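Local coordinates for protein BA_2500 (Bacillus anthracis, PDB 4GUC) that is of unknown function but folds as a small, single-chain beta domain of the DUF5065 family, grouped with the E-set clan, at residues L8-Y16 and G52-S60; I91-A102 and Y112-K120. One frame throughout, in Å; residues are numbered along the deposited sequence. Where two conformers were deposited one is given.

In the fold
Contacts 1 and 2 lie with their centres about 13 Å apart and meet along one seam of the mixed sheet, where strands 53-59 and 98-106 run antiparallel as neighbours. Contact 1 lays the 8-16 loop over one face of strand 53-59, while contact 2 pairs strand 98-106 with the C-terminal strand 109-119. Probable backbone hydrogen bonds join them: Leu59 N to Thr99 O and Tyr57 O to Val101 N, each 2.8 Å. A side-chain link, Tyr16 OH with Ser115 N, carries the end of the loop across to contact 2. With no function assigned, no active site can be placed, and both contacts can be related only to the fold.

Contact 1 of 2, residues L8-Y16 and G52-S60; sequences LDTWRWQNY and GIVKIYQLS
Asp9 OD2 is gripped by three donors in the conformer given for Gln14, one of them from the strand: Tyr57 OH, 2.7 Å from Asp9 OD2, donates from above the carboxylate plane. From the loop itself, Trp11 N also donates from out of that plane and closes an Asx turn, whereas Gln14 NE2 lies 2.7 Å from Asp9 OD2 on its anti lone pair (N-H...O 167°). The same amide nitrogen meets Trp11 O from above the carbonyl plane, a second bond that would fix the amide's rotation in that conformer. With CG anti to the backbone N (chi1 -169°), the carboxylate of Asp9 is carried down to the strand, where Lys55 NZ forms a salt bridge of 2.7 Å with Asp9 OD1, on the syn side but tilted out of the carboxylate plane.

Lys55 runs extended beneath the Trp11 indole. Lys55 NZ stands 3.2 Å from the centroid of the Trp11 five-membered ring, a cation-pi contact over the face. Lys55 CD lies 3.5 Å from the centroid of the Trp11 six-membered ring in a CH-pi contact. At the far end of the indole, Trp11 CZ2 packs on Ile53 CG2, and the backbone O of Ile53 meets the ring edge. Farther along the strand, Tyr16 CB rests on Leu59 CD1 at 3.7 Å. The Tyr16 hydroxyl pairs beyond this contact with Ser115 N.

The loop before helix 16-22 is thus clasped onto strand 53-59, with Asn15 at its end as the helix N-cap. Arg71 of strand 69-76 forms a second salt bridge to Asp9 OD1. With two cations at OD1 and, in that conformer, three donors at OD2, Asp9 is probably held as the carboxylate, and the Lys55 ammonium, set between that charge and the indole, is probably stabilised in its charged form.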
loop_
_atom_site.group_PDB
_atom_site.type_symbol
_atom_site.label_atom_id
_atom_site.label_comp_id
_atom_site.label_asym_id
_atom_site.label_seq_id
_atom_site.Cartn_x
_atom_site.Cartn_y
_atom_site.Cartn_z
ATOM N N LEU A 8 -8.307 -6.358 -11.806
ATOM C CA LEU A 8 -7.924 -5.086 -12.381
ATOM C C LEU A 8 -7.811 -3.993 -11.333
ATOM O O LEU A 8 -8.398 -4.121 -10.271
ATOM C CB LEU A 8 -8.926 -4.705 -13.440
ATOM C CG LEU A 8 -9.161 -5.744 -14.551
ATOM C CD1 LEU A 8 -10.191 -5.203 -15.557
ATOM C CD2 LEU A 8 -7.851 -6.081 -15.228
ATOM N N ASP A 9 -7.048 -2.927 -11.637
ATOM C CA ASP A 9 -6.871 -1.832 -10.696
ATOM C C ASP A 9 -6.781 -0.521 -11.499
ATOM O O ASP A 9 -6.300 -0.538 -12.632
ATOM C CB ASP A 9 -5.585 -2.028 -9.897
ATOM C CG ASP A 9 -5.484 -1.055 -8.719
ATOM O OD1 ASP A 9 -6.177 -1.314 -7.689
ATOM O OD2 ASP A 9 -4.695 -0.080 -8.797
ATOM N N THR A 10 -7.211 0.595 -10.910
ATOM C CA THR A 10 -7.231 1.890 -11.592
ATOM C C THR A 10 -6.097 2.881 -11.324
ATOM O O THR A 10 -5.968 3.913 -12.007
ATOM C CB THR A 10 -8.520 2.689 -11.179
ATOM O OG1 THR A 10 -8.517 2.940 -9.767
ATOM C CG2 THR A 10 -9.784 1.960 -11.547
ATOM N N TRP A 11 -5.258 2.577 -10.347
ATOM C CA TRP A 11 -4.177 3.495 -9.971
ATOM C C TRP A 11 -3.118 3.604 -11.064
ATOM O O TRP A 11 -2.921 2.702 -11.868
ATOM C CB TRP A 11 -3.705 3.188 -8.564
ATOM C CG TRP A 11 -4.703 3.643 -7.525
ATOM C CD1 TRP A 11 -6.028 3.965 -7.693
ATOM C CD2 TRP A 11 -4.479 3.614 -6.114
ATOM N NE1 TRP A 11 -6.610 4.238 -6.471
ATOM C CE2 TRP A 11 -5.679 4.029 -5.483
ATOM C CE3 TRP A 11 -3.360 3.361 -5.323
ATOM C CZ2 TRP A 11 -5.781 4.153 -4.088
ATOM C CZ3 TRP A 11 -3.484 3.459 -3.954
ATOM C CH2 TRP A 11 -4.671 3.855 -3.363
ATOM N N ARG A 12 -2.402 4.713 -11.062
ATOM C CA ARG A 12 -1.440 4.969 -12.118
ATOM C C ARG A 12 -0.269 3.988 -12.272
ATOM O O ARG A 12 0.026 3.573 -13.393
ATOM C CB ARG A 12 -0.922 6.402 -11.994
ATOM C CG ARG A 12 -0.164 6.859 -13.243
ATOM C CD ARG A 12 0.243 8.323 -13.170
ATOM N NE ARG A 12 -0.907 9.197 -12.966
ATOM C CZ ARG A 12 -1.659 9.712 -13.939
ATOM N NH1 ARG A 12 -1.393 9.457 -15.209
ATOM N NH2 ARG A 12 -2.675 10.499 -13.634
ATOM N N TRP A 13 0.374 3.611 -11.174
ATOM C CA TRP A 13 1.533 2.716 -11.225
ATOM C C TRP A 13 1.180 1.295 -10.811
ATOM O O TRP A 13 0.886 1.030 -9.640
ATOM C CB TRP A 13 2.623 3.281 -10.318
ATOM C CG TRP A 13 2.893 4.726 -10.564
ATOM C CD1 TRP A 13 2.685 5.758 -9.690
ATOM C CD2 TRP A 13 3.321 5.320 -11.793
ATOM N NE1 TRP A 13 3.023 6.949 -10.284
ATOM C CE2 TRP A 13 3.410 6.705 -11.577
ATOM C CE3 TRP A 13 3.675 4.808 -13.050
ATOM C CZ2 TRP A 13 3.824 7.591 -12.580
ATOM C CZ3 TRP A 13 4.094 5.686 -14.049
ATOM C CH2 TRP A 13 4.159 7.064 -13.808
ATOM N N GLN A 14 1.281 0.357 -11.748
ATOM C CA GLN A 14 0.949 -1.040 -11.459
ATOM C C GLN A 14 2.154 -1.943 -11.640
ATOM O O GLN A 14 2.022 -3.150 -11.779
ATOM C CB GLN A 14 -0.159 -1.518 -12.389
ATOM C CG GLN A 14 -1.415 -0.660 -12.401
ATOM C CD GLN A 14 -2.206 -0.752 -11.161
ATOM O OE1 GLN A 14 -2.203 -1.771 -10.475
ATOM N NE2 GLN A 14 -2.945 0.301 -10.874
ATOM N N ASN A 15 3.324 -1.328 -11.707
ATOM C CA ASN A 15 4.578 -2.030 -11.823
ATOM C C ASN A 15 5.493 -1.454 -10.737
ATOM O O ASN A 15 5.579 -0.230 -10.614
ATOM C CB ASN A 15 5.096 -1.783 -13.248
ATOM C CG ASN A 15 6.425 -2.311 -13.465
ATOM O OD1 ASN A 15 7.405 -1.650 -13.086
ATOM N ND2 ASN A 15 6.522 -3.414 -14.193
ATOM N N TYR A 16 6.191 -2.326 -9.994
ATOM C CA TYR A 16 7.035 -1.870 -8.887
ATOM C C TYR A 16 8.146 -0.931 -9.363
ATOM O O TYR A 16 8.417 0.074 -8.717
ATOM C CB TYR A 16 7.557 -2.994 -7.999
ATOM C CG TYR A 16 8.177 -2.464 -6.734
ATOM C CD1 TYR A 16 7.387 -2.210 -5.609
ATOM C CD2 TYR A 16 9.525 -2.176 -6.655
ATOM C CE1 TYR A 16 7.927 -1.698 -4.452
ATOM C CE2 TYR A 16 10.064 -1.673 -5.512
ATOM C CZ TYR A 16 9.282 -1.427 -4.400
ATOM O OH TYR A 16 9.843 -0.901 -3.234
ATOM N N GLY A 52 -6.928 10.634 1.897
ATOM C CA GLY A 52 -6.203 9.528 1.280
ATOM C C GLY A 52 -6.842 8.175 1.413
ATOM O O GLY A 52 -7.719 7.938 2.230
ATOM N N ILE A 53 -6.399 7.271 0.534
ATOM C CA ILE A 53 -6.808 5.863 0.506
ATOM C C ILE A 53 -5.499 5.079 0.377
ATOM O O ILE A 53 -4.603 5.470 -0.384
ATOM C CB ILE A 53 -7.704 5.531 -0.716
ATOM C CG1 ILE A 53 -9.022 6.342 -0.668
ATOM C CG2 ILE A 53 -8.001 4.022 -0.799
ATOM C CD1 ILE A 53 -9.862 6.145 -1.913
ATOM N N VAL A 54 -5.398 3.969 1.100
ATOM C CA VAL A 54 -4.211 3.116 1.031
ATOM C C VAL A 54 -4.567 1.726 0.492
ATOM O O VAL A 54 -5.607 1.168 0.840
ATOM C CB VAL A 54 -3.560 2.942 2.430
ATOM C CG1 VAL A 54 -2.506 1.793 2.435
ATOM C CG2 VAL A 54 -3.003 4.251 2.925
ATOM N N LYS A 55 -3.763 1.201 -0.412
ATOM C CA LYS A 55 -3.922 -0.136 -0.909
ATOM C C LYS A 55 -2.660 -0.936 -0.613
ATOM O O LYS A 55 -1.550 -0.387 -0.618
ATOM C CB LYS A 55 -4.109 -0.142 -2.435
ATOM C CG LYS A 55 -5.462 0.295 -2.942
ATOM C CD LYS A 55 -5.546 0.403 -4.447
ATOM C CE LYS A 55 -6.916 0.826 -4.899
ATOM N NZ LYS A 55 -6.856 0.971 -6.396
ATOM N N ILE A 56 -2.842 -2.217 -0.312
ATOM C CA ILE A 56 -1.784 -3.179 -0.136
ATOM C C ILE A 56 -1.792 -4.045 -1.416
ATOM O O ILE A 56 -2.815 -4.652 -1.741
ATOM C CB ILE A 56 -1.934 -4.065 1.113
ATOM C CG1 ILE A 56 -1.911 -3.201 2.393
ATOM C CG2 ILE A 56 -0.829 -5.116 1.134
ATOM C CD1 ILE A 56 -2.028 -3.973 3.703
ATOM N N TYR A 57 -0.684 -4.032 -2.149
ATOM C CA TYR A 57 -0.516 -4.835 -3.339
ATOM C C TYR A 57 0.555 -5.898 -3.127
ATOM O O TYR A 57 1.540 -5.683 -2.419
ATOM C CB TYR A 57 0.016 -3.996 -4.504
ATOM C CG TYR A 57 -0.848 -2.874 -5.071
ATOM C CD1 TYR A 57 -1.653 -3.092 -6.183
ATOM C CD2 TYR A 57 -0.799 -1.582 -4.570
ATOM C CE1 TYR A 57 -2.404 -2.067 -6.759
ATOM C CE2 TYR A 57 -1.545 -0.561 -5.127
ATOM C CZ TYR A 57 -2.328 -0.793 -6.233
ATOM O OH TYR A 57 -3.002 0.281 -6.751
ATOM N N GLN A 58 0.381 -7.053 -3.768
ATOM C CA GLN A 58 1.375 -8.092 -3.758
ATOM C C GLN A 58 2.235 -7.887 -5.024
ATOM O O GLN A 58 1.736 -7.543 -6.096
ATOM C CB GLN A 58 0.731 -9.482 -3.832
ATOM C CG GLN A 58 1.730 -10.600 -3.770
ATOM C CD GLN A 58 1.114 -11.956 -4.058
ATOM O OE1 GLN A 58 1.146 -12.391 -5.210
ATOM N NE2 GLN A 58 0.450 -12.539 -3.092
ATOM N N LEU A 59 3.545 -8.080 -4.893
ATOM C CA LEU A 59 4.476 -7.955 -6.015
ATOM C C LEU A 59 4.750 -9.390 -6.513
ATOM O O LEU A 59 5.391 -10.186 -5.798
ATOM C CB LEU A 59 5.769 -7.240 -5.566
ATOM C CG LEU A 59 6.896 -7.093 -6.605
ATOM C CD1 LEU A 59 6.441 -6.477 -7.881
ATOM C CD2 LEU A 59 8.055 -6.293 -6.041
ATOM N N SER A 60 4.305 -9.712 -7.728
ATOM C CA SER A 60 4.510 -11.035 -8.266
ATOM C C SER A 60 4.294 -11.011 -9.755
ATOM O O SER A 60 3.592 -10.163 -10.296
ATOM C CB SER A 60 3.620 -12.058 -7.575
ATOM O OG SER A 60 2.255 -11.777 -7.750
HETATM O O HOH W 1 -0.510 1.842 -7.373
#

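Contact 2 of 2, residues I91-A102 and Y112-K120; sequences ITKAYNPGTYVA and YGGSFKISK
Ile118 sets its CD1 over one face of the Tyr100 ring, a CH-pi contact 3.7 Å from the centroid, while its CG2 meets Ile91 CG2 tip to tip at 3.8 Å. On the same face of the hairpin, Tyr100 CB lies above the ring of Phe116, 3.8 Å from CZ. That ring reaches back over strand 98-102 because its CG stands between the backbone N and the carbonyl carbon (chi1 60°).

Antiparallel pairing puts Tyr100, Phe116 and Ile118 on one face of the hairpin. Gly98 with Ile118 and Tyr100 with Phe116 are hydrogen-bonded pairs, with Tyr100 N to Phe116 O at 2.8 Å; Thr99 and Lys117 form the non-hydrogen-bonded pair between them. Past Phe116 the ladder is interrupted, and a water accepts from Ala102 N and probably donates to Gly114 O before Gly113 N bonds to Ala102 O at 3.2 Å. The Tyr100 hydroxyl is held by Asn96 O at 2.6 Å, in the carbonyl plane, and also pairs with Gln58 NE2.

The hairpin formed by strands 98-106 and 109-119 thus lies between strand 53-59, which bonds to Thr99 and Val101, and strand 34-35, whose Leu34 touches Phe116 and Ile91; helix 16-22 packs on Val101 and Tyr112.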
loop_
_atom_site.group_PDB
_atom_site.type_symbol
_atom_site.label_atom_id
_atom_site.label_comp_id
_atom_site.label_asym_id
_atom_site.label_seq_id
_atom_site.Cartn_x
_atom_site.Cartn_y
_atom_site.Cartn_z
ATOM N N ILE A 91 -3.494 -8.546 9.199
ATOM C CA ILE A 91 -2.752 -9.397 8.270
ATOM C C ILE A 91 -3.228 -10.844 8.537
ATOM O O ILE A 91 -2.774 -11.528 9.476
ATOM C CB ILE A 91 -1.234 -9.253 8.408
ATOM C CG1 ILE A 91 -0.825 -7.793 8.224
ATOM C CG2 ILE A 91 -0.513 -10.142 7.389
ATOM C CD1 ILE A 91 -1.222 -7.175 6.916
ATOM N N THR A 92 -4.163 -11.284 7.704
ATOM C CA THR A 92 -4.750 -12.614 7.797
ATOM C C THR A 92 -4.043 -13.571 6.837
ATOM O O THR A 92 -3.142 -13.169 6.101
ATOM C CB THR A 92 -6.235 -12.554 7.390
ATOM O OG1 THR A 92 -6.317 -12.200 5.999
ATOM C CG2 THR A 92 -6.984 -11.523 8.232
ATOM N N LYS A 93 -4.452 -14.838 6.841
ATOM C CA LYS A 93 -3.862 -15.828 5.955
ATOM C C LYS A 93 -4.204 -15.602 4.487
ATOM O O LYS A 93 -3.577 -16.195 3.609
ATOM C CB LYS A 93 -4.242 -17.240 6.370
ATOM C CG LYS A 93 -3.601 -17.669 7.666
ATOM C CD LYS A 93 -3.986 -19.074 7.961
ATOM C CE LYS A 93 -3.322 -19.548 9.230
ATOM N NZ LYS A 93 -3.778 -20.858 9.662
ATOM N N ALA A 94 -5.187 -14.752 4.218
ATOM C CA ALA A 94 -5.563 -14.420 2.847
ATOM C C ALA A 94 -4.351 -13.781 2.127
ATOM O O ALA A 94 -4.279 -13.775 0.897
ATOM C CB ALA A 94 -6.764 -13.481 2.849
ATOM N N TYR A 95 -3.412 -13.205 2.897
ATOM C CA TYR A 95 -2.199 -12.641 2.345
ATOM C C TYR A 95 -1.149 -13.774 2.268
ATOM O O TYR A 95 -0.402 -14.011 3.234
ATOM C CB TYR A 95 -1.662 -11.525 3.239
ATOM C CG TYR A 95 -2.555 -10.302 3.364
ATOM C CD1 TYR A 95 -3.611 -10.274 4.272
ATOM C CD2 TYR A 95 -2.330 -9.155 2.585
ATOM C CE1 TYR A 95 -4.436 -9.132 4.405
ATOM C CE2 TYR A 95 -3.130 -8.028 2.712
ATOM C CZ TYR A 95 -4.187 -8.028 3.621
ATOM O OH TYR A 95 -5.000 -6.929 3.782
ATOM N N ASN A 96 -1.063 -14.403 1.102
ATOM C CA ASN A 96 -0.122 -15.479 0.844
ATOM C C ASN A 96 1.317 -15.036 1.119
ATOM O O ASN A 96 1.689 -13.926 0.746
ATOM C CB ASN A 96 -0.236 -15.827 -0.638
ATOM C CG ASN A 96 -1.638 -16.273 -1.028
ATOM O OD1 ASN A 96 -2.311 -15.604 -1.823
ATOM N ND2 ASN A 96 -2.116 -17.348 -0.409
ATOM N N PRO A 97 2.131 -15.874 1.796
ATOM C CA PRO A 97 3.497 -15.413 1.994
ATOM C C PRO A 97 4.144 -14.882 0.697
ATOM O O PRO A 97 4.030 -15.490 -0.361
ATOM C CB PRO A 97 4.205 -16.652 2.530
ATOM C CG PRO A 97 3.112 -17.366 3.281
ATOM C CD PRO A 97 1.913 -17.201 2.400
ATOM N N GLY A 98 4.763 -13.720 0.783
ATOM C CA GLY A 98 5.409 -13.118 -0.375
ATOM C C GLY A 98 5.803 -11.688 -0.100
ATOM O O GLY A 98 5.929 -11.296 1.065
ATOM N N THR A 99 6.004 -10.925 -1.173
ATOM C CA THR A 99 6.429 -9.532 -1.108
ATOM C C THR A 99 5.259 -8.628 -1.438
ATOM O O THR A 99 4.509 -8.877 -2.385
ATOM C CB THR A 99 7.609 -9.287 -2.057
ATOM O OG1 THR A 99 8.685 -10.162 -1.683
ATOM C CG2 THR A 99 8.092 -7.855 -2.024
ATOM N N TYR A 100 5.094 -7.567 -0.644
ATOM C CA TYR A 100 3.984 -6.608 -0.765
ATOM C C TYR A 100 4.443 -5.178 -0.676
ATOM O O TYR A 100 5.601 -4.940 -0.349
ATOM C CB TYR A 100 2.995 -6.889 0.377
ATOM C CG TYR A 100 2.274 -8.218 0.252
ATOM C CD1 TYR A 100 2.870 -9.405 0.643
ATOM C CD2 TYR A 100 0.976 -8.275 -0.242
ATOM C CE1 TYR A 100 2.214 -10.640 0.513
ATOM C CE2 TYR A 100 0.311 -9.491 -0.367
ATOM C CZ TYR A 100 0.942 -10.677 -0.001
ATOM O OH TYR A 100 0.257 -11.887 -0.119
ATOM N N VAL A 101 3.536 -4.250 -0.980
ATOM C CA VAL A 101 3.846 -2.825 -0.867
ATOM C C VAL A 101 2.585 -2.067 -0.563
ATOM O O VAL A 101 1.510 -2.427 -1.049
ATOM C CB VAL A 101 4.538 -2.224 -2.136
ATOM C CG1 VAL A 101 3.688 -2.359 -3.374
ATOM C CG2 VAL A 101 4.968 -0.754 -1.908
ATOM N N ALA A 102 2.685 -1.051 0.303
ATOM C CA ALA A 102 1.557 -0.199 0.649
ATOM C C ALA A 102 1.705 1.101 -0.136
ATOM O O ALA A 102 2.774 1.738 -0.130
ATOM C CB ALA A 102 1.482 0.081 2.151
ATOM N N TYR A 112 4.403 5.781 -1.231
ATOM C CA TYR A 112 4.550 4.356 -0.935
ATOM C C TYR A 112 5.528 4.172 0.204
ATOM O O TYR A 112 6.253 5.105 0.549
ATOM C CB TYR A 112 4.940 3.572 -2.193
ATOM C CG TYR A 112 6.364 3.725 -2.636
ATOM C CD1 TYR A 112 7.217 2.613 -2.791
ATOM C CD2 TYR A 112 6.906 4.983 -2.886
ATOM C CE1 TYR A 112 8.552 2.775 -3.172
ATOM C CE2 TYR A 112 8.214 5.130 -3.276
ATOM C CZ TYR A 112 9.044 4.035 -3.392
ATOM O OH TYR A 112 10.348 4.253 -3.783
ATOM N N GLY A 113 5.547 2.981 0.794
ATOM C CA GLY A 113 6.428 2.676 1.915
ATOM C C GLY A 113 7.522 1.661 1.621
ATOM O O GLY A 113 8.219 1.217 2.546
ATOM N N GLY A 114 7.733 1.385 0.330
ATOM C CA GLY A 114 8.702 0.407 -0.128
ATOM C C GLY A 114 8.195 -1.014 0.096
ATOM O O GLY A 114 7.334 -1.269 0.949
ATOM N N SER A 115 8.742 -1.976 -0.624
ATOM C CA SER A 115 8.317 -3.341 -0.440
ATOM C C SER A 115 8.647 -3.924 0.945
ATOM O O SER A 115 9.564 -3.478 1.622
ATOM C CB SER A 115 8.948 -4.193 -1.536
ATOM O OG SER A 115 10.360 -4.134 -1.465
ATOM N N PHE A 116 7.907 -4.959 1.342
ATOM C CA PHE A 116 8.102 -5.662 2.609
ATOM C C PHE A 116 7.588 -7.082 2.449
ATOM O O PHE A 116 6.871 -7.379 1.494
ATOM C CB PHE A 116 7.391 -4.982 3.803
ATOM C CG PHE A 116 5.884 -4.853 3.662
ATOM C CD1 PHE A 116 5.330 -3.772 3.000
ATOM C CD2 PHE A 116 5.019 -5.795 4.224
ATOM C CE1 PHE A 116 3.971 -3.643 2.861
ATOM C CE2 PHE A 116 3.647 -5.662 4.059
ATOM C CZ PHE A 116 3.136 -4.542 3.399
ATOM N N LYS A 117 7.970 -7.977 3.348
ATOM C CA LYS A 117 7.515 -9.344 3.276
ATOM C C LYS A 117 6.383 -9.657 4.256
ATOM O O LYS A 117 6.275 -9.035 5.315
ATOM C CB LYS A 117 8.649 -10.305 3.664
ATOM C CG LYS A 117 9.873 -10.322 2.799
ATOM C CD LYS A 117 9.622 -10.828 1.387
ATOM C CE LYS A 117 10.958 -11.088 0.639
ATOM N NZ LYS A 117 11.876 -9.906 0.606
ATOM N N ILE A 118 5.498 -10.559 3.837
ATOM C CA ILE A 118 4.444 -11.097 4.690
ATOM C C ILE A 118 4.815 -12.588 4.755
ATOM O O ILE A 118 4.996 -13.233 3.728
ATOM C CB ILE A 118 3.003 -10.883 4.208
ATOM C CG1 ILE A 118 2.692 -9.397 4.296
ATOM C CG2 ILE A 118 2.036 -11.691 5.093
ATOM C CD1 ILE A 118 1.302 -8.974 3.834
ATOM N N SER A 119 4.937 -13.115 5.967
ATOM C CA SER A 119 5.292 -14.527 6.179
ATOM C C SER A 119 4.289 -15.226 7.081
ATOM O O SER A 119 3.486 -14.574 7.741
ATOM C CB SER A 119 6.690 -14.623 6.800
ATOM O OG SER A 119 6.735 -13.895 8.011
ATOM N N LYS A 120 4.349 -16.556 7.115
ATOM C CA LYS A 120 3.444 -17.337 7.952
ATOM C C LYS A 120 3.771 -17.077 9.423
ATOM O O LYS A 120 2.908 -17.231 10.300
ATOM C CB LYS A 120 3.528 -18.843 7.671
ATOM C CG LYS A 120 3.109 -19.227 6.265
ATOM C CD LYS A 120 2.909 -20.736 6.128
ATOM C CE LYS A 120 2.345 -21.116 4.743
ATOM N NZ LYS A 120 3.232 -20.834 3.581
ATOM O OXT LYS A 120 4.907 -16.729 9.771
HETATM O O HOH W 2 4.954 -0.153 1.807
#